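Local coordinates for DUTPase (Staphylococcus phage 11, PDB 4GV8), which hydrolyses dUTP to dUMP and pyrophosphate as a trimeric jelly-roll enzyme, and moonlights in a further role, at residues V35-Q40 with Y126-G131; K70-I75 with I92-I97. All coordinates share one frame; numbering follows the deposited sequence.

Interaction 1: V35-Q40 with Y126-G131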
ATOM      1  N   VAL B  35     -20.681   0.340  10.282  1.00 50.82           N
ATOM      2  CA  VAL B  35     -20.696  -0.983   9.683  1.00 48.90           C
ATOM      3  C   VAL B  35     -19.860  -1.977  10.510  1.00 50.28           C
ATOM      4  O   VAL B  35     -18.766  -1.648  11.013  1.00 45.22           O
ATOM      5  CB  VAL B  35     -20.269  -0.928   8.185  1.00 55.28           C
ATOM      6  CG1 VAL B  35     -18.880  -0.381   8.033  1.00 48.42           C
ATOM      7  CG2 VAL B  35     -20.377  -2.295   7.500  1.00 54.27           C
ATOM      8  N   VAL B  36     -20.436  -3.175  10.689  1.00 48.54           N
ATOM      9  CA  VAL B  36     -19.761  -4.311  11.292  1.00 47.92           C
ATOM     10  C   VAL B  36     -18.972  -5.021  10.190  1.00 43.98           C
ATOM     11  O   VAL B  36     -19.481  -5.231   9.101  1.00 43.81           O
ATOM     12  CB  VAL B  36     -20.778  -5.282  11.972  1.00 48.53           C
ATOM     13  CG1 VAL B  36     -20.072  -6.526  12.487  1.00 49.11           C
ATOM     14  CG2 VAL B  36     -21.453  -4.558  13.132  1.00 53.18           C
ATOM     15  N   LEU B  37     -17.720  -5.340  10.470  1.00 44.73           N
ATOM     16  CA  LEU B  37     -16.843  -6.010   9.518  1.00 44.83           C
ATOM     17  C   LEU B  37     -16.126  -7.188  10.219  1.00 43.68           C
ATOM     18  O   LEU B  37     -15.255  -7.001  11.083  1.00 40.83           O
ATOM     19  CB  LEU B  37     -15.852  -4.991   8.922  1.00 46.45           C
ATOM     20  CG  LEU B  37     -15.234  -5.285   7.535  1.00 51.13           C
ATOM     21  CD1 LEU B  37     -16.347  -5.370   6.464  1.00 44.45           C
ATOM     22  CD2 LEU B  37     -14.191  -4.208   7.193  1.00 47.68           C
ATOM     23  N   GLU B  38     -16.501  -8.402   9.829  1.00 44.78           N
ATOM     24  CA  GLU B  38     -16.017  -9.611  10.480  1.00 43.82           C
ATOM     25  C   GLU B  38     -14.769 -10.123   9.742  1.00 44.60           C
ATOM     26  O   GLU B  38     -14.477  -9.680   8.629  1.00 43.98           O
ATOM     27  CB  GLU B  38     -17.153 -10.644  10.495  1.00 47.76           C
ATOM     28  CG  GLU B  38     -18.422 -10.114  11.171  1.00 47.09           C
ATOM     29  CD  GLU B  38     -19.110 -11.100  12.123  1.00 47.29           C
ATOM     30  OE1 GLU B  38     -18.723 -12.289  12.158  1.00 52.37           O
ATOM     31  OE2 GLU B  38     -20.053 -10.653  12.848  1.00 49.35           O
ATOM     32  N   PRO B  39     -14.006 -11.035  10.369  1.00 44.77           N
ATOM     33  CA  PRO B  39     -12.777 -11.516   9.727  1.00 42.45           C
ATOM     34  C   PRO B  39     -12.970 -11.931   8.282  1.00 43.61           C
ATOM     35  O   PRO B  39     -13.952 -12.636   7.909  1.00 41.58           O
ATOM     36  CB  PRO B  39     -12.364 -12.702  10.585  1.00 43.77           C
ATOM     37  CG  PRO B  39     -12.939 -12.401  11.943  1.00 46.40           C
ATOM     38  CD  PRO B  39     -14.186 -11.617  11.717  1.00 43.09           C
ATOM     39  N   GLN B  40     -12.041 -11.420   7.482  1.00 42.78           N
ATOM     40  CA  GLN B  40     -11.917 -11.671   6.065  1.00 42.22           C
ATOM     41  C   GLN B  40     -12.905 -10.874   5.195  1.00 43.10           C
ATOM     42  O   GLN B  40     -12.816 -10.965   3.978  1.00 44.46           O
ATOM     43  CB  GLN B  40     -11.926 -13.174   5.779  1.00 43.08           C
ATOM     44  CG  GLN B  40     -10.662 -13.874   6.245  1.00 39.04           C
ATOM     45  CD  GLN B  40      -9.428 -13.174   5.697  1.00 43.46           C
ATOM     46  OE1 GLN B  40      -9.166 -13.226   4.504  1.00 41.10           O
ATOM     47  NE2 GLN B  40      -8.667 -12.508   6.572  1.00 40.02           N
ATOM     48  N   TYR B 126     -14.845  -6.189  13.944  1.00 43.75           N
ATOM     49  CA  TYR B 126     -14.748  -4.738  14.243  1.00 40.97           C
ATOM     50  C   TYR B 126     -16.078  -4.047  13.965  1.00 44.65           C
ATOM     51  O   TYR B 126     -16.817  -4.435  13.039  1.00 45.10           O
ATOM     52  CB  TYR B 126     -13.667  -4.051  13.375  1.00 42.12           C
ATOM     53  CG  TYR B 126     -12.279  -4.424  13.836  1.00 37.40           C
ATOM     54  CD1 TYR B 126     -11.573  -3.596  14.704  1.00 40.92           C
ATOM     55  CD2 TYR B 126     -11.730  -5.589  13.458  1.00 37.14           C
ATOM     56  CE1 TYR B 126     -10.327  -3.920  15.152  1.00 37.95           C
ATOM     57  CE2 TYR B 126     -10.489  -5.977  13.913  1.00 43.99           C
ATOM     58  CZ  TYR B 126      -9.790  -5.145  14.773  1.00 42.01           C
ATOM     59  OH  TYR B 126      -8.545  -5.504  15.188  1.00 40.48           O
ATOM     60  N   GLN B 127     -16.402  -3.038  14.774  1.00 47.49           N
ATOM     61  CA  GLN B 127     -17.440  -2.099  14.382  1.00 49.08           C
ATOM     62  C   GLN B 127     -16.815  -0.700  14.106  1.00 48.07           C
ATOM     63  O   GLN B 127     -16.132  -0.098  14.947  1.00 49.05           O
ATOM     64  CB  GLN B 127     -18.566  -2.005  15.399  1.00 49.17           C
ATOM     65  CG  GLN B 127     -19.756  -1.201  14.841  1.00 55.68           C
ATOM     66  CD  GLN B 127     -20.925  -1.315  15.745  1.00 65.86           C
ATOM     67  OE1 GLN B 127     -21.386  -2.419  15.995  1.00 63.74           O
ATOM     68  NE2 GLN B 127     -21.368  -0.184  16.319  1.00 67.17           N
ATOM     69  N   ILE B 128     -16.960  -0.287  12.862  1.00 46.26           N
ATOM     70  CA  ILE B 128     -16.575   1.039  12.401  1.00 48.77           C
ATOM     71  C   ILE B 128     -17.858   1.868  12.607  1.00 45.79           C
ATOM     72  O   ILE B 128     -18.972   1.461  12.231  1.00 47.39           O
ATOM     73  CB  ILE B 128     -16.203   1.008  10.890  1.00 49.32           C
ATOM     74  CG1 ILE B 128     -14.939   0.171  10.684  1.00 51.12           C
ATOM     75  CG2 ILE B 128     -16.083   2.411  10.284  1.00 45.35           C
ATOM     76  CD1 ILE B 128     -14.914  -0.508   9.342  1.00 49.91           C
ATOM     77  N   ASN B 129     -17.689   2.984  13.262  1.00 46.33           N
ATOM     78  CA  ASN B 129     -18.793   3.858  13.609  1.00 51.23           C
ATOM     79  C   ASN B 129     -18.688   5.120  12.828  1.00 49.01           C
ATOM     80  O   ASN B 129     -17.584   5.646  12.568  1.00 43.58           O
ATOM     81  CB  ASN B 129     -18.794   4.138  15.104  1.00 51.37           C
ATOM     82  CG  ASN B 129     -19.046   2.882  15.895  1.00 51.35           C
ATOM     83  OD1 ASN B 129     -20.046   2.195  15.674  1.00 58.72           O
ATOM     84  ND2 ASN B 129     -18.107   2.520  16.736  1.00 52.62           N
ATOM     85  N   GLU B 130     -19.856   5.563  12.399  1.00 53.98           N
ATOM     86  CA  GLU B 130     -20.049   6.885  11.843  1.00 55.48           C
ATOM     87  C   GLU B 130     -19.213   7.836  12.709  1.00 50.59           C
ATOM     88  O   GLU B 130     -19.306   7.772  13.931  1.00 47.60           O
ATOM     89  CB  GLU B 130     -21.571   7.194  11.912  1.00 66.88           C
ATOM     90  CG  GLU B 130     -22.075   8.348  11.051  1.00 73.77           C
ATOM     91  CD  GLU B 130     -21.700   9.701  11.605  1.00 81.43           C
ATOM     92  OE1 GLU B 130     -21.731   9.860  12.845  1.00 90.62           O
ATOM     93  OE2 GLU B 130     -21.373  10.604  10.802  1.00 78.34           O
ATOM     94  N   GLY B 131     -18.329   8.647  12.112  1.00 49.75           N
ATOM     95  CA  GLY B 131     -17.528   9.635  12.883  1.00 47.93           C
ATOM     96  C   GLY B 131     -16.091   9.182  13.139  1.00 52.87           C
ATOM     97  O   GLY B 131     -15.231   9.987  13.510  1.00 46.77           O
TER
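Val35 to Leu37 and Tyr126 to Ile128 run antiparallel as a two-stranded ribbon, their short axes 4.8 Å apart at closest approach. The two hydrogen-bonded pairs at its ends each carry two backbone bonds: Val35 N to Ile128 O (2.8 Å) with Ile128 N to Val35 O, and Leu37 N to Tyr126 O (2.9 Å) with Tyr126 N to Leu37 O. Between them, Val36 faces Gln127 in a non-hydrogen-bonded pair, and Val36 CA leans on Tyr126 O in a CA-H...O contact.

The residues alternate. Val35, Leu37, Tyr126 and Ile128 share one face, where CG1 of Val35 lies alongside CB of Ile128 (4.2 Å) and CD2 of Leu37 meets CD1 of Ile128 (4.3 Å). Leu37 and Ile128 are buried, a setting that suits branched aliphatics. Tyr126 leads its ring away from the ribbon, and its hydroxyl bonds to His72 N. On the other face, Gln127 sets CG anti to its backbone N (chi1 -170°) and stays extended, bringing OE1 within 3.6 Å of Val36 CG2. Its NE2 turns to Asn129 OD1 (2.8 Å), meeting a lone pair in the carbonyl plane, which fixes the amide's rotation. A long polar chain fits this partly exposed face.

Leu37 packs on Ile92 and Ala43, consistent with a short antiparallel ribbon closing over the larger sheet of the dUTPase jelly roll.

Interaction 2: K70-I75 with I92-I97. With MG (magnesium ion), chain H.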
ATOM      1  N   LYS B  70      -2.569  -1.350  14.882  1.00 40.56           N
ATOM      2  CA  LYS B  70      -3.226  -1.849  16.065  1.00 43.64           C
ATOM      3  C   LYS B  70      -4.434  -2.706  15.734  1.00 41.64           C
ATOM      4  O   LYS B  70      -4.993  -3.322  16.615  1.00 44.01           O
ATOM      5  CB  LYS B  70      -3.671  -0.667  16.951  1.00 46.16           C
ATOM      6  CG  LYS B  70      -2.575   0.103  17.697  1.00 48.59           C
ATOM      7  CD  LYS B  70      -3.215   1.356  18.391  1.00 55.26           C
ATOM      8  CE  LYS B  70      -2.282   2.147  19.322  1.00 58.37           C
ATOM      9  N   THR B  71      -4.860  -2.756  14.486  1.00 41.70           N
ATOM     10  CA  THR B  71      -6.041  -3.524  14.153  1.00 39.54           C
ATOM     11  C   THR B  71      -5.779  -4.376  12.909  1.00 40.21           C
ATOM     12  O   THR B  71      -4.730  -4.281  12.258  1.00 40.78           O
ATOM     13  CB  THR B  71      -7.298  -2.596  13.934  1.00 39.07           C
ATOM     14  OG1 THR B  71      -7.140  -1.923  12.707  1.00 38.87           O
ATOM     15  CG2 THR B  71      -7.511  -1.552  15.119  1.00 39.30           C
ATOM     16  N   HIS B  72      -6.757  -5.184  12.560  1.00 39.15           N
ATOM     17  CA  HIS B  72      -6.689  -5.969  11.310  1.00 39.58           C
ATOM     18  C   HIS B  72      -7.275  -5.281  10.147  1.00 38.16           C
ATOM     19  O   HIS B  72      -7.440  -5.905   9.079  1.00 40.68           O
ATOM     20  CB  HIS B  72      -7.414  -7.291  11.542  1.00 41.61           C
ATOM     21  CG  HIS B  72      -6.667  -8.184  12.465  1.00 40.22           C
ATOM     22  ND1 HIS B  72      -5.475  -8.738  12.123  1.00 41.92           N
ATOM     23  CD2 HIS B  72      -6.933  -8.569  13.783  1.00 51.73           C
ATOM     24  CE1 HIS B  72      -5.049  -9.493  13.139  1.00 48.77           C
ATOM     25  NE2 HIS B  72      -5.936  -9.378  14.167  1.00 46.06           N
ATOM     26  N   LEU B  73      -7.645  -4.013  10.345  1.00 38.42           N
ATOM     27  CA  LEU B  73      -8.295  -3.224   9.311  1.00 37.68           C
ATOM     28  C   LEU B  73      -7.260  -2.675   8.351  1.00 36.96           C
ATOM     29  O   LEU B  73      -6.445  -1.825   8.732  1.00 38.90           O
ATOM     30  CB  LEU B  73      -9.092  -2.113   9.934  1.00 39.75           C
ATOM     31  CG  LEU B  73     -10.286  -2.508  10.806  1.00 40.59           C
ATOM     32  CD1 LEU B  73     -10.842  -1.220  11.403  1.00 35.97           C
ATOM     33  CD2 LEU B  73     -11.366  -3.302  10.043  1.00 37.14           C
ATOM     34  N   VAL B  74      -7.281  -3.214   7.125  1.00 39.26           N
ATOM     35  CA  VAL B  74      -6.310  -2.923   6.062  1.00 36.48           C
ATOM     36  C   VAL B  74      -7.062  -2.076   5.035  1.00 36.40           C
ATOM     37  O   VAL B  74      -8.049  -2.506   4.433  1.00 39.53           O
ATOM     38  CB  VAL B  74      -5.739  -4.208   5.366  1.00 40.12           C
ATOM     39  CG1 VAL B  74      -4.736  -3.871   4.241  1.00 33.91           C
ATOM     40  CG2 VAL B  74      -5.095  -5.176   6.369  1.00 35.10           C
ATOM     41  N   ILE B  75      -6.560  -0.864   4.821  1.00 37.52           N
ATOM     42  CA  ILE B  75      -7.024   0.016   3.811  1.00 36.83           C
ATOM     43  C   ILE B  75      -6.050  -0.010   2.622  1.00 38.87           C
ATOM     44  O   ILE B  75      -4.845   0.281   2.789  1.00 37.91           O
ATOM     45  CB  ILE B  75      -7.193   1.487   4.340  1.00 37.01           C
ATOM     46  CG1 ILE B  75      -8.260   1.517   5.475  1.00 38.54           C
ATOM     47  CG2 ILE B  75      -7.453   2.476   3.172  1.00 30.60           C
ATOM     48  CD1 ILE B  75      -8.288   2.793   6.309  1.00 38.47           C
ATOM     49  N   ILE B  92     -11.522  -1.138   2.321  1.00 38.18           N
ATOM     50  CA  ILE B  92     -11.143  -1.807   3.596  1.00 38.59           C
ATOM     51  C   ILE B  92     -11.407  -3.308   3.558  1.00 37.67           C
ATOM     52  O   ILE B  92     -12.259  -3.761   2.806  1.00 42.16           O
ATOM     53  CB  ILE B  92     -11.804  -1.098   4.798  1.00 43.16           C
ATOM     54  CG1 ILE B  92     -10.928  -1.177   6.039  1.00 43.58           C
ATOM     55  CG2 ILE B  92     -13.244  -1.553   5.092  1.00 41.73           C
ATOM     56  CD1 ILE B  92     -11.328  -0.128   7.043  1.00 39.88           C
ATOM     57  N   LYS B  93     -10.566  -4.068   4.277  1.00 37.39           N
ATOM     58  CA  LYS B  93     -10.708  -5.481   4.554  1.00 36.31           C
ATOM     59  C   LYS B  93     -10.387  -5.690   6.050  1.00 37.81           C
ATOM     60  O   LYS B  93      -9.450  -5.076   6.596  1.00 37.30           O
ATOM     61  CB  LYS B  93      -9.724  -6.312   3.724  1.00 36.61           C
ATOM     62  CG  LYS B  93      -9.772  -7.791   4.080  1.00 35.16           C
ATOM     63  CD  LYS B  93      -8.987  -8.634   3.116  1.00 36.84           C
ATOM     64  CE  LYS B  93      -9.100 -10.109   3.466  1.00 37.71           C
ATOM     65  NZ  LYS B  93      -8.152 -11.020   2.765  1.00 34.46           N
ATOM     66  N   ASN B  94     -11.144  -6.548   6.717  1.00 40.18           N
ATOM     67  CA  ASN B  94     -10.700  -7.097   7.990  1.00 39.74           C
ATOM     68  C   ASN B  94      -9.885  -8.320   7.643  1.00 42.63           C
ATOM     69  O   ASN B  94     -10.466  -9.353   7.239  1.00 43.30           O
ATOM     70  CB  ASN B  94     -11.910  -7.426   8.866  1.00 40.54           C
ATOM     71  CG  ASN B  94     -11.527  -7.964  10.234  1.00 38.83           C
ATOM     72  OD1 ASN B  94     -10.370  -8.264  10.450  1.00 36.91           O
ATOM     73  ND2 ASN B  94     -12.542  -8.190  11.130  1.00 36.71           N
ATOM     74  N   ASP B  95      -8.547  -8.207   7.743  1.00 38.62           N
ATOM     75  CA  ASP B  95      -7.656  -9.329   7.387  1.00 39.51           C
ATOM     76  C   ASP B  95      -7.339 -10.320   8.558  1.00 40.30           C
ATOM     77  O   ASP B  95      -6.434 -11.186   8.443  1.00 37.38           O
ATOM     78  CB  ASP B  95      -6.353  -8.857   6.722  1.00 37.29           C
ATOM     79  CG  ASP B  95      -5.756  -9.940   5.890  1.00 41.68           C
ATOM     80  OD1 ASP B  95      -6.561 -10.774   5.397  1.00 42.34           O
ATOM     81  OD2 ASP B  95      -4.538 -10.016   5.731  1.00 37.77           O
ATOM     82  N   ALA B  96      -8.089 -10.218   9.664  1.00 41.16           N
ATOM     83  CA  ALA B  96      -8.041 -11.269  10.707  1.00 42.23           C
ATOM     84  C   ALA B  96      -8.559 -12.574  10.121  1.00 42.69           C
ATOM     85  O   ALA B  96      -9.388 -12.583   9.181  1.00 41.51           O
ATOM     86  CB  ALA B  96      -8.818 -10.896  11.976  1.00 39.34           C
ATOM     87  N   ILE B  97      -7.978 -13.674  10.614  1.00 47.93           N
ATOM     88  CA  ILE B  97      -8.355 -15.024  10.213  1.00 51.67           C
ATOM     89  C   ILE B  97      -9.675 -15.354  10.934  1.00 57.12           C
ATOM     90  O   ILE B  97      -9.909 -14.922  12.074  1.00 54.24           O
ATOM     91  CB  ILE B  97      -7.248 -16.088  10.543  1.00 55.87           C
ATOM     92  CG1 ILE B  97      -6.040 -15.931   9.631  1.00 56.29           C
ATOM     93  CG2 ILE B  97      -7.774 -17.513  10.367  1.00 57.67           C
ATOM     94  CD1 ILE B  97      -6.371 -15.901   8.159  1.00 49.04           C
TER
HETATM   95 MG    MG H 203      -4.431 -12.180   4.569  1.00 25.77          MG
HETATM   96  O   HOH W   1      -5.269 -12.977   6.697  1.00 37.68           O
HETATM   97  O   HOH W   2      -6.395 -13.579   3.917  1.00 38.07           O
HETATM   98  O   HOH W   3      -3.329 -14.488   4.671  1.00 37.03           O
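His72 lays its imidazole against Ala96, just before strand 73-75 pairs antiparallel with strand 92-94. At its base, His72 CB sits 3.3 Å from Asn94 OD1. CG stands beside the backbone N and anti to the carbonyl carbon (chi1 -70°), which swings the ring over Ala96. CG and CD2 both approach Ala96 CB at 3.5 Å; ND1 lies nearer the Ala96 backbone, and CE1 and NE2 reach the methyl less closely. The methyl stands over one ring face, 3.6 Å from the centroid, a CH-pi contact that suits small alanine. Asn94 OD1 accepts from Ala96 N in an Asx turn, holding that backbone in place, while its ND2 bonds to Gly124 O and Leu37 O.

Backbone bonds tie His72 O to Asp95 N and join Val74 with Lys93 in both directions. Beyond them, Ile92 CD1 meets Ile75 CG1 at 3.8 Å, apolar branched side chains that suit this buried face. Val74, on the other face, lays CG2 alongside Asp95 CB, just past the strand end. The Asp95 carboxylate binds magnesium most closely through OD2 (2.5 Å), with OD1 at 2.7 Å, and Lys93 of the third subunit hydrogen-bonds to OD2. Waters and Asp95 of both neighbouring subunits share the ion, which would offset the crowding of three acids. Lys93 NZ bridges to Asp95 OD1 (3.1 Å) from above the carboxylate plane, and to Asp95 of the second subunit.

The hairpin of strands 73-80 and 89-94 follows helix 65-70; Ile75 and Ile92 pack on Leu134 of strand 133-141, while Leu73 lies against Leu37 and Tyr126.

In the fold
The two contacts lie on the same side of the chain's centre, their centres about 10 Å apart, and interaction 2 is nested within the loop that interaction 1 closes. Interaction 2 belongs to the seven-stranded sheet, whereas interaction 1 is a separate two-stranded ribbon packed against it. They meet at Gln40, which follows the first ribbon strand: its side chain reaches Lys93, Asp95 and Ala96, so it appears to connect the ribbon to the magnesium-centred trimer interface. The bound dUTP analogue lies about 6 Å from the Ile75 side chain but about 13 Å from that of Leu37, so the pairing strand of interaction 2, and not the ribbon, approaches the nucleotide.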